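Local coordinates for rhusiopathiae surface protein B (Erysipelothrix rhusiopathiae, PDB 3V10) that probably binds collagen as a cell-wall-anchored surface adhesin, this chain being its collagen-binding region of two immunoglobulin-like domains, at residues Ser163-Thr172 with Trp183-Val194; Lys272-Ser281 with Thr301-Phe309. All blocks are in the same frame, centred on the assembly; numbering follows the deposited sequence.

Contact 1. Residues Ser163-Thr172 with Trp183-Val194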
loop_
_atom_site.group_PDB
_atom_site.type_symbol
_atom_site.label_atom_id
_atom_site.label_comp_id
_atom_site.label_asym_id
_atom_site.label_seq_id
_atom_site.Cartn_x
_atom_site.Cartn_y
_atom_site.Cartn_z
ATOM N N SER A 163 7.723 -10.524 -20.593
ATOM C CA SER A 163 6.269 -10.562 -20.716
ATOM C C SER A 163 5.789 -10.292 -22.136
ATOM O O SER A 163 6.391 -9.503 -22.868
ATOM C CB SER A 163 5.627 -9.539 -19.780
ATOM O OG SER A 163 4.242 -9.400 -20.061
ATOM N N PRO A 164 4.703 -10.963 -22.548
ATOM C CA PRO A 164 4.114 -10.810 -23.881
ATOM C C PRO A 164 3.003 -9.750 -23.897
ATOM O O PRO A 164 2.524 -9.353 -24.962
ATOM C CB PRO A 164 3.588 -12.206 -24.170
ATOM C CG PRO A 164 3.073 -12.617 -22.825
ATOM C CD PRO A 164 4.183 -12.179 -21.891
ATOM N N ILE A 165 2.602 -9.296 -22.710
ATOM C CA ILE A 165 1.550 -8.286 -22.587
ATOM C C ILE A 165 2.085 -6.926 -23.014
ATOM O O ILE A 165 3.018 -6.395 -22.412
ATOM C CB ILE A 165 1.031 -8.188 -21.133
ATOM C CG1 ILE A 165 0.508 -9.553 -20.679
ATOM C CG2 ILE A 165 -0.079 -7.142 -21.035
ATOM C CD1 ILE A 165 -0.557 -10.135 -21.589
ATOM N N PHE A 166 1.475 -6.354 -24.046
ATOM C CA PHE A 166 1.924 -5.071 -24.559
ATOM C C PHE A 166 1.833 -3.912 -23.582
ATOM O O PHE A 166 2.727 -3.074 -23.542
ATOM C CB PHE A 166 1.165 -4.708 -25.832
ATOM C CG PHE A 166 1.665 -3.455 -26.483
ATOM C CD1 PHE A 166 1.161 -2.211 -26.117
ATOM C CD2 PHE A 166 2.666 -3.515 -27.448
ATOM C CE1 PHE A 166 1.649 -1.047 -26.703
ATOM C CE2 PHE A 166 3.161 -2.357 -28.039
ATOM C CZ PHE A 166 2.652 -1.119 -27.665
ATOM N N TYR A 167 0.759 -3.849 -22.806
ATOM C CA TYR A 167 0.609 -2.748 -21.858
ATOM C C TYR A 167 -0.169 -3.103 -20.608
ATOM O O TYR A 167 -1.212 -3.752 -20.669
ATOM C CB TYR A 167 -0.084 -1.555 -22.533
ATOM C CG TYR A 167 -0.467 -0.435 -21.569
ATOM C CD1 TYR A 167 0.508 0.349 -20.967
ATOM C CD2 TYR A 167 -1.802 -0.199 -21.234
ATOM C CE1 TYR A 167 0.172 1.344 -20.048
ATOM C CE2 TYR A 167 -2.157 0.790 -20.316
ATOM C CZ TYR A 167 -1.156 1.559 -19.725
ATOM O OH TYR A 167 -1.470 2.535 -18.813
ATOM N N TRP A 168 0.351 -2.675 -19.465
ATOM C CA TRP A 168 -0.345 -2.878 -18.205
ATOM C C TRP A 168 0.206 -1.871 -17.210
ATOM O O TRP A 168 1.334 -1.399 -17.342
ATOM C CB TRP A 168 -0.189 -4.317 -17.694
ATOM C CG TRP A 168 1.096 -4.612 -17.009
ATOM C CD1 TRP A 168 1.376 -4.450 -15.680
ATOM C CD2 TRP A 168 2.279 -5.139 -17.609
ATOM N NE1 TRP A 168 2.666 -4.852 -15.417
ATOM C CE2 TRP A 168 3.242 -5.278 -16.585
ATOM C CE3 TRP A 168 2.621 -5.511 -18.916
ATOM C CZ2 TRP A 168 4.528 -5.773 -16.827
ATOM C CZ3 TRP A 168 3.904 -6.007 -19.157
ATOM C CH2 TRP A 168 4.838 -6.132 -18.116
ATOM N N LYS A 169 -0.618 -1.523 -16.233
ATOM C CA LYS A 169 -0.229 -0.561 -15.221
ATOM C C LYS A 169 -0.345 -1.184 -13.834
ATOM O O LYS A 169 -1.184 -2.047 -13.599
ATOM C CB LYS A 169 -1.130 0.669 -15.321
ATOM C CG LYS A 169 -2.585 0.375 -15.059
ATOM C CD LYS A 169 -2.965 0.810 -13.667
ATOM C CE LYS A 169 -3.117 2.317 -13.592
ATOM N NZ LYS A 169 -1.898 3.042 -14.030
ATOM N N THR A 170 0.512 -0.745 -12.920
ATOM C CA THR A 170 0.493 -1.260 -11.559
ATOM C C THR A 170 0.721 -0.116 -10.589
ATOM O O THR A 170 1.138 0.971 -10.982
ATOM C CB THR A 170 1.595 -2.317 -11.329
ATOM O OG1 THR A 170 2.878 -1.682 -11.355
ATOM C CG2 THR A 170 1.544 -3.384 -12.402
ATOM N N GLY A 171 0.443 -0.365 -9.318
ATOM C CA GLY A 171 0.629 0.674 -8.324
ATOM C C GLY A 171 0.630 0.103 -6.927
ATOM O O GLY A 171 0.109 -0.988 -6.686
ATOM N N THR A 172 1.232 0.839 -6.002
ATOM C CA THR A 172 1.274 0.405 -4.617
ATOM C C THR A 172 1.607 1.597 -3.737
ATOM O O THR A 172 1.910 2.690 -4.233
ATOM C CB THR A 172 2.315 -0.725 -4.403
ATOM O OG1 THR A 172 2.167 -1.259 -3.079
ATOM C CG2 THR A 172 3.742 -0.207 -4.592
ATOM N N TRP A 183 3.559 4.452 -8.996
ATOM C CA TRP A 183 2.885 3.836 -10.135
ATOM C C TRP A 183 3.808 3.510 -11.300
ATOM O O TRP A 183 4.849 4.141 -11.479
ATOM C CB TRP A 183 1.749 4.740 -10.618
ATOM C CG TRP A 183 0.845 5.179 -9.513
ATOM C CD1 TRP A 183 1.061 6.203 -8.641
ATOM C CD2 TRP A 183 -0.393 4.573 -9.122
ATOM N NE1 TRP A 183 0.041 6.276 -7.730
ATOM C CE2 TRP A 183 -0.866 5.285 -7.999
ATOM C CE3 TRP A 183 -1.146 3.497 -9.607
ATOM C CZ2 TRP A 183 -2.064 4.958 -7.353
ATOM C CZ3 TRP A 183 -2.338 3.172 -8.964
ATOM C CH2 TRP A 183 -2.784 3.898 -7.850
ATOM N N TRP A 184 3.398 2.523 -12.097
ATOM C CA TRP A 184 4.164 2.062 -13.252
ATOM C C TRP A 184 3.303 1.864 -14.490
ATOM O O TRP A 184 2.305 1.153 -14.431
ATOM C CB TRP A 184 4.811 0.700 -12.961
ATOM C CG TRP A 184 5.920 0.705 -11.970
ATOM C CD1 TRP A 184 7.257 0.733 -12.240
ATOM C CD2 TRP A 184 5.798 0.673 -10.544
ATOM N NE1 TRP A 184 7.975 0.717 -11.074
ATOM C CE2 TRP A 184 7.106 0.681 -10.015
ATOM C CE3 TRP A 184 4.710 0.638 -9.662
ATOM C CZ2 TRP A 184 7.359 0.657 -8.638
ATOM C CZ3 TRP A 184 4.959 0.616 -8.291
ATOM C CH2 TRP A 184 6.277 0.625 -7.795
ATOM N N LEU A 185 3.687 2.490 -15.599
ATOM C CA LEU A 185 2.987 2.295 -16.868
ATOM C C LEU A 185 3.992 1.498 -17.710
ATOM O O LEU A 185 5.024 2.024 -18.120
ATOM C CB LEU A 185 2.678 3.631 -17.558
ATOM C CG LEU A 185 1.912 4.700 -16.776
ATOM C CD1 LEU A 185 1.576 5.864 -17.717
ATOM C CD2 LEU A 185 0.646 4.117 -16.180
ATOM N N ASN A 186 3.702 0.224 -17.950
ATOM C CA ASN A 186 4.605 -0.632 -18.719
ATOM C C ASN A 186 4.183 -0.685 -20.181
ATOM O O ASN A 186 3.261 -1.413 -20.539
ATOM C CB ASN A 186 4.601 -2.029 -18.103
ATOM C CG ASN A 186 4.889 -1.996 -16.615
ATOM O OD1 ASN A 186 6.042 -1.890 -16.199
ATOM N ND2 ASN A 186 3.840 -2.059 -15.806
ATOM N N ILE A 187 4.883 0.074 -21.020
ATOM C CA ILE A 187 4.559 0.168 -22.437
ATOM C C ILE A 187 5.481 -0.614 -23.357
ATOM O O ILE A 187 6.693 -0.406 -23.379
ATOM C CB ILE A 187 4.561 1.641 -22.891
ATOM C CG1 ILE A 187 3.712 2.468 -21.924
ATOM C CG2 ILE A 187 4.022 1.756 -24.314
ATOM C CD1 ILE A 187 3.782 3.967 -22.160
ATOM N N ASN A 188 4.877 -1.509 -24.124
ATOM C CA ASN A 188 5.594 -2.342 -25.073
ATOM C C ASN A 188 6.665 -3.237 -24.464
ATOM O O ASN A 188 7.836 -3.172 -24.849
ATOM C CB ASN A 188 6.212 -1.478 -26.177
ATOM C CG ASN A 188 6.554 -2.286 -27.408
ATOM O OD1 ASN A 188 6.290 -3.488 -27.454
ATOM N ND2 ASN A 188 7.137 -1.640 -28.411
ATOM N N SER A 189 6.262 -4.071 -23.509
ATOM C CA SER A 189 7.179 -5.018 -22.883
ATOM C C SER A 189 7.678 -6.011 -23.937
ATOM O O SER A 189 8.852 -6.381 -23.939
ATOM C CB SER A 189 6.487 -5.793 -21.754
ATOM O OG SER A 189 6.309 -4.996 -20.598
ATOM N N PRO A 190 6.789 -6.460 -24.847
ATOM C CA PRO A 190 7.171 -7.416 -25.896
ATOM C C PRO A 190 8.202 -6.878 -26.882
ATOM O O PRO A 190 8.833 -7.651 -27.612
ATOM C CB PRO A 190 5.845 -7.720 -26.592
ATOM C CG PRO A 190 4.831 -7.503 -25.513
ATOM C CD PRO A 190 5.332 -6.246 -24.858
ATOM N N LYS A 191 8.356 -5.556 -26.910
ATOM C CA LYS A 191 9.290 -4.898 -27.818
ATOM C C LYS A 191 8.783 -5.075 -29.248
ATOM O O LYS A 191 9.532 -5.444 -30.153
ATOM C CB LYS A 191 10.690 -5.502 -27.689
ATOM C CG LYS A 191 11.326 -5.396 -26.314
ATOM C CD LYS A 191 11.849 -4.006 -26.028
ATOM C CE LYS A 191 12.970 -4.064 -24.997
ATOM N NZ LYS A 191 12.576 -4.838 -23.783
ATOM N N GLU A 192 7.498 -4.813 -29.442
ATOM C CA GLU A 192 6.874 -4.945 -30.746
ATOM C C GLU A 192 7.237 -3.829 -31.735
ATOM O O GLU A 192 7.618 -2.724 -31.354
ATOM C CB GLU A 192 5.351 -5.000 -30.578
ATOM C CG GLU A 192 4.716 -6.316 -30.177
ATOM C CD GLU A 192 3.202 -6.240 -30.356
ATOM O OE1 GLU A 192 2.733 -5.500 -31.251
ATOM O OE2 GLU A 192 2.464 -6.920 -29.620
ATOM N N ALA A 193 7.122 -4.156 -33.017
ATOM C CA ALA A 193 7.379 -3.203 -34.081
ATOM C C ALA A 193 5.983 -2.684 -34.398
ATOM O O ALA A 193 5.366 -3.095 -35.376
ATOM C CB ALA A 193 7.972 -3.923 -35.287
ATOM N N VAL A 194 5.469 -1.812 -33.534
ATOM C CA VAL A 194 4.129 -1.254 -33.712
ATOM C C VAL A 194 3.996 -0.541 -35.046
ATOM O O VAL A 194 4.955 0.041 -35.548
ATOM C CB VAL A 194 3.762 -0.267 -32.574
ATOM C CG1 VAL A 194 3.704 -1.009 -31.250
ATOM C CG2 VAL A 194 4.780 0.869 -32.516
HETATM O O HOH W 1 4.209 -3.867 -21.375
HETATM O O HOH W 2 4.757 -2.762 -13.117
#

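Contact 2. Residues Lys272-Ser281 with Thr301-Phe309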
loop_
_atom_site.group_PDB
_atom_site.type_symbol
_atom_site.label_atom_id
_atom_site.label_comp_id
_atom_site.label_asym_id
_atom_site.label_seq_id
_atom_site.Cartn_x
_atom_site.Cartn_y
_atom_site.Cartn_z
ATOM N N LYS A 272 -7.848 11.342 3.174
ATOM C CA LYS A 272 -7.395 10.291 4.089
ATOM C C LYS A 272 -8.340 9.130 4.334
ATOM O O LYS A 272 -7.915 8.075 4.782
ATOM C CB LYS A 272 -7.037 10.932 5.442
ATOM C CG LYS A 272 -6.088 10.152 6.323
ATOM C CD LYS A 272 -4.668 10.238 5.771
ATOM C CE LYS A 272 -4.226 11.688 5.357
ATOM N NZ LYS A 272 -4.583 12.231 3.987
ATOM N N LYS A 273 -9.618 9.325 4.054
ATOM C CA LYS A 273 -10.608 8.289 4.318
ATOM C C LYS A 273 -11.155 7.496 3.131
ATOM O O LYS A 273 -12.010 6.625 3.305
ATOM C CB LYS A 273 -11.774 8.895 5.109
ATOM C CG LYS A 273 -11.387 9.360 6.499
ATOM C CD LYS A 273 -11.009 8.175 7.385
ATOM C CE LYS A 273 -10.766 8.600 8.826
ATOM N NZ LYS A 273 -9.597 9.517 8.949
ATOM N N LEU A 274 -10.678 7.784 1.928
ATOM C CA LEU A 274 -11.157 7.053 0.755
ATOM C C LEU A 274 -10.701 5.599 0.854
ATOM O O LEU A 274 -9.524 5.332 1.105
ATOM C CB LEU A 274 -10.611 7.700 -0.525
ATOM C CG LEU A 274 -11.369 7.413 -1.821
ATOM C CD1 LEU A 274 -12.792 7.936 -1.720
ATOM C CD2 LEU A 274 -10.646 8.082 -2.974
ATOM N N GLU A 275 -11.624 4.662 0.661
ATOM C CA GLU A 275 -11.302 3.248 0.751
ATOM C C GLU A 275 -10.256 2.740 -0.250
ATOM O O GLU A 275 -9.452 1.875 0.081
ATOM C CB GLU A 275 -12.590 2.458 0.631
ATOM C CG GLU A 275 -13.668 2.952 1.587
ATOM C CD GLU A 275 -14.156 1.859 2.549
ATOM O OE1 GLU A 275 -14.686 2.165 3.654
ATOM O OE2 GLU A 275 -14.015 0.670 2.192
ATOM N N ASN A 276 -10.274 3.278 -1.467
ATOM C CA ASN A 276 -9.298 2.881 -2.490
ATOM C C ASN A 276 -8.849 4.089 -3.308
ATOM O O ASN A 276 -9.626 5.014 -3.525
ATOM C CB ASN A 276 -9.880 1.839 -3.460
ATOM C CG ASN A 276 -10.475 0.642 -2.753
ATOM O OD1 ASN A 276 -11.682 0.589 -2.514
ATOM N ND2 ASN A 276 -9.634 -0.321 -2.408
ATOM N N TYR A 277 -7.595 4.082 -3.749
ATOM C CA TYR A 277 -7.057 5.164 -4.576
ATOM C C TYR A 277 -6.887 4.542 -5.950
ATOM O O TYR A 277 -5.998 3.722 -6.162
ATOM C CB TYR A 277 -5.718 5.645 -4.022
ATOM C CG TYR A 277 -5.860 6.280 -2.659
ATOM C CD1 TYR A 277 -6.423 7.549 -2.512
ATOM C CD2 TYR A 277 -5.494 5.586 -1.507
ATOM C CE1 TYR A 277 -6.623 8.110 -1.250
ATOM C CE2 TYR A 277 -5.693 6.133 -0.245
ATOM C CZ TYR A 277 -6.255 7.389 -0.119
ATOM O OH TYR A 277 -6.444 7.911 1.142
ATOM N N LYS A 278 -7.754 4.935 -6.877
ATOM C CA LYS A 278 -7.746 4.360 -8.215
ATOM C C LYS A 278 -7.003 5.135 -9.288
ATOM O O LYS A 278 -6.691 6.311 -9.136
ATOM C CB LYS A 278 -9.186 4.154 -8.692
ATOM C CG LYS A 278 -10.082 3.425 -7.704
ATOM C CD LYS A 278 -11.492 3.265 -8.258
ATOM C CE LYS A 278 -12.416 2.614 -7.237
ATOM N NZ LYS A 278 -12.611 3.474 -6.044
ATOM N N ASN A 279 -6.744 4.438 -10.390
ATOM C CA ASN A 279 -6.086 5.013 -11.548
ATOM C C ASN A 279 -6.565 4.192 -12.737
ATOM O O ASN A 279 -6.508 2.962 -12.711
ATOM C CB ASN A 279 -4.567 4.914 -11.423
ATOM C CG ASN A 279 -3.849 5.617 -12.554
ATOM O OD1 ASN A 279 -4.132 6.774 -12.860
ATOM N ND2 ASN A 279 -2.910 4.924 -13.177
ATOM N N SER A 280 -7.052 4.866 -13.766
ATOM C CA SER A 280 -7.527 4.164 -14.947
ATOM C C SER A 280 -6.798 4.741 -16.148
ATOM O O SER A 280 -6.383 5.895 -16.124
ATOM C CB SER A 280 -9.042 4.333 -15.101
ATOM O OG SER A 280 -9.410 5.685 -15.318
ATOM N N SER A 281 -6.613 3.933 -17.182
ATOM C CA SER A 281 -5.930 4.415 -18.377
ATOM C C SER A 281 -6.453 3.719 -19.623
ATOM O O SER A 281 -7.039 2.635 -19.541
ATOM C CB SER A 281 -4.413 4.199 -18.254
ATOM O OG SER A 281 -4.065 2.819 -18.276
ATOM N N THR A 301 -5.210 -2.167 -17.796
ATOM C CA THR A 301 -5.078 -0.707 -17.850
ATOM C C THR A 301 -5.500 0.086 -16.620
ATOM O O THR A 301 -5.143 1.260 -16.491
ATOM C CB THR A 301 -5.853 -0.143 -19.052
ATOM O OG1 THR A 301 -7.262 -0.226 -18.799
ATOM C CG2 THR A 301 -5.528 -0.950 -20.309
ATOM N N ASP A 302 -6.260 -0.542 -15.726
ATOM C CA ASP A 302 -6.736 0.130 -14.513
ATOM C C ASP A 302 -6.290 -0.614 -13.265
ATOM O O ASP A 302 -6.183 -1.841 -13.273
ATOM C CB ASP A 302 -8.270 0.173 -14.455
ATOM C CG ASP A 302 -8.903 0.806 -15.672
ATOM O OD1 ASP A 302 -8.193 1.400 -16.507
ATOM O OD2 ASP A 302 -10.146 0.702 -15.780
ATOM N N THR A 303 -6.052 0.123 -12.185
ATOM C CA THR A 303 -5.676 -0.518 -10.938
ATOM C C THR A 303 -5.949 0.415 -9.763
ATOM O O THR A 303 -6.471 1.516 -9.940
ATOM C CB THR A 303 -4.199 -0.959 -10.952
ATOM O OG1 THR A 303 -3.988 -1.928 -9.921
ATOM C CG2 THR A 303 -3.279 0.219 -10.713
ATOM N N SER A 304 -5.625 -0.032 -8.560
ATOM C CA SER A 304 -5.863 0.794 -7.393
ATOM C C SER A 304 -5.052 0.307 -6.214
ATOM O O SER A 304 -4.519 -0.805 -6.223
ATOM C CB SER A 304 -7.346 0.774 -7.033
ATOM O OG SER A 304 -7.750 -0.526 -6.647
ATOM N N VAL A 305 -4.954 1.163 -5.206
ATOM C CA VAL A 305 -4.230 0.848 -3.987
ATOM C C VAL A 305 -5.218 0.996 -2.839
ATOM O O VAL A 305 -5.876 2.031 -2.700
ATOM C CB VAL A 305 -3.032 1.815 -3.767
ATOM C CG1 VAL A 305 -2.274 1.434 -2.494
ATOM C CG2 VAL A 305 -2.095 1.763 -4.962
ATOM N N VAL A 306 -5.343 -0.047 -2.027
ATOM C CA VAL A 306 -6.248 0.002 -0.889
ATOM C C VAL A 306 -5.665 0.990 0.113
ATOM O O VAL A 306 -4.446 1.064 0.279
ATOM C CB VAL A 306 -6.394 -1.390 -0.229
ATOM C CG1 VAL A 306 -7.253 -1.293 1.018
ATOM C CG2 VAL A 306 -7.029 -2.362 -1.216
ATOM N N ASN A 307 -6.541 1.757 0.756
ATOM C CA ASN A 307 -6.139 2.755 1.746
ATOM C C ASN A 307 -5.066 2.185 2.663
ATOM O O ASN A 307 -5.269 1.161 3.317
ATOM C CB ASN A 307 -7.356 3.203 2.566
ATOM C CG ASN A 307 -7.032 4.328 3.526
ATOM O OD1 ASN A 307 -6.252 4.154 4.458
ATOM N ND2 ASN A 307 -7.630 5.495 3.301
ATOM N N MET A 308 -3.929 2.869 2.717
ATOM C CA MET A 308 -2.806 2.405 3.519
ATOM C C MET A 308 -2.547 3.175 4.814
ATOM O O MET A 308 -1.492 3.010 5.436
ATOM C CB MET A 308 -1.540 2.388 2.648
ATOM C CG MET A 308 -1.126 3.724 2.003
ATOM S SD MET A 308 -2.101 4.377 0.580
ATOM C CE MET A 308 -2.212 6.042 1.113
ATOM N N PHE A 309 -3.510 3.990 5.234
ATOM C CA PHE A 309 -3.361 4.784 6.456
ATOM C C PHE A 309 -3.797 4.065 7.729
ATOM O O PHE A 309 -4.817 3.376 7.752
ATOM C CB PHE A 309 -4.161 6.089 6.342
ATOM C CG PHE A 309 -3.569 7.091 5.385
ATOM C CD1 PHE A 309 -2.419 7.802 5.722
ATOM C CD2 PHE A 309 -4.176 7.345 4.162
ATOM C CE1 PHE A 309 -1.882 8.758 4.851
ATOM C CE2 PHE A 309 -3.649 8.297 3.282
ATOM C CZ PHE A 309 -2.501 9.006 3.629
#

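Contact 1. Residues Ser163-Thr172 with Trp183-Val194
An antiparallel beta hairpin of the collagen-binding domain pairs strand 167-172 with strand 183-187, the N-to-C directions of the two short segments 169° apart. On the face carrying Trp168, Asn186 and Thr170, the amide of Asn186 stacks over the indole of Trp168, the two planes 26° apart, and Asn186 CB sits 3.8 Å from the centroid of the six-membered ring of Trp168, almost on its normal. Trp168 O is gripped twice, by Asn186 N at 2.9 Å and by Asn186 ND2 at 3.0 Å, the side-chain donor arriving from above the carbonyl plane. Water 2 accepts from Asn186 ND2 and bonds to Thr170 OG1; these bonds and the stacking together would limit the amide's rotation. Where the strands run out, Asn188 N donates to Phe166 O (2.7 Å), and Asn188 CA lies over one face of the Phe166 ring. Chi1 of -175° in Phe166 sets CG opposite the backbone N and carries the ring to Val194, with Phe166 CE2 3.5 Å from Val194 CG1. Phe166 also stacks on Tyr285. On the face of Tyr167, Leu185 and Ile187, Tyr167 packs on Ile283 of strand 276-286. Strand 260-269 pairs with the other edge of strand 180-187, placing 167-173 outermost in this five-stranded sheet.

Contact 2. Residues Lys272-Ser281 with Thr301-Phe309
Tyr277 OH meets the Phe309 ring at its edge, in plane, 3.5 Å from Phe309 CE2, while Lys272 crosses one face of that ring at about a right angle, modelled doubtfully close. The Tyr277 ring is approached obliquely by Met308, whose SD lies 5.1 Å from the ring centroid in a Met-aromatic contact and whose CE is 3.7 Å from Tyr277 CE2. The Tyr277 hydroxyl has its own hydrogen bond to Asp271 O. The flat amide of Asn307 ties down the turn before the strand: ND2 donates to Lys272 O at 3.0 Å and to Leu274 O at 2.9 Å, both acceptors close to the amide plane, although ND2 stands above each carbonyl plane. Asn307 OD1 meanwhile accepts from Phe309 N, an Asx turn, so both ends of the amide are engaged. With Asn307 CG anti to its own N (chi1 -175°), the amide reaches both carbonyls. At the far end Ser281 OG donates to Thr301 O (2.6 Å) on a lone pair, and Asp302 OD1 accepts from Ser281 N at 3.1 Å. Between these ends, reciprocal backbone bonds join Tyr277 with Val305 and Asn279 with Thr303, the alternating pattern of an antiparallel sheet, here within the immunoglobulin-like collagen-binding domain.

Contact 1 closes along the chain before contact 2 opens; their centres lie 20 Å apart, yet they touch. Tyr167 OH and Ser281 OG are 2.7 Å apart, a probable hydrogen bond. Lys169 packs on Thr301 and Thr303, and Trp183 on Asn279, Thr303 and Val305. The pairs lie in different antiparallel sheets packed face to face through these side chains, while Lys169 also bonds through its backbone to Tyr300, consistent with a beta sandwich. Lys118 NZ of strand 112-123 bonds to Asn307 O and Phe309 O, and Thr172 OG1 to Ser25 O, so both contacts reach the N-terminal immunoglobulin-like part. In the collagen hug model collagen would be held between the domains; neither contact can be assigned to its binding.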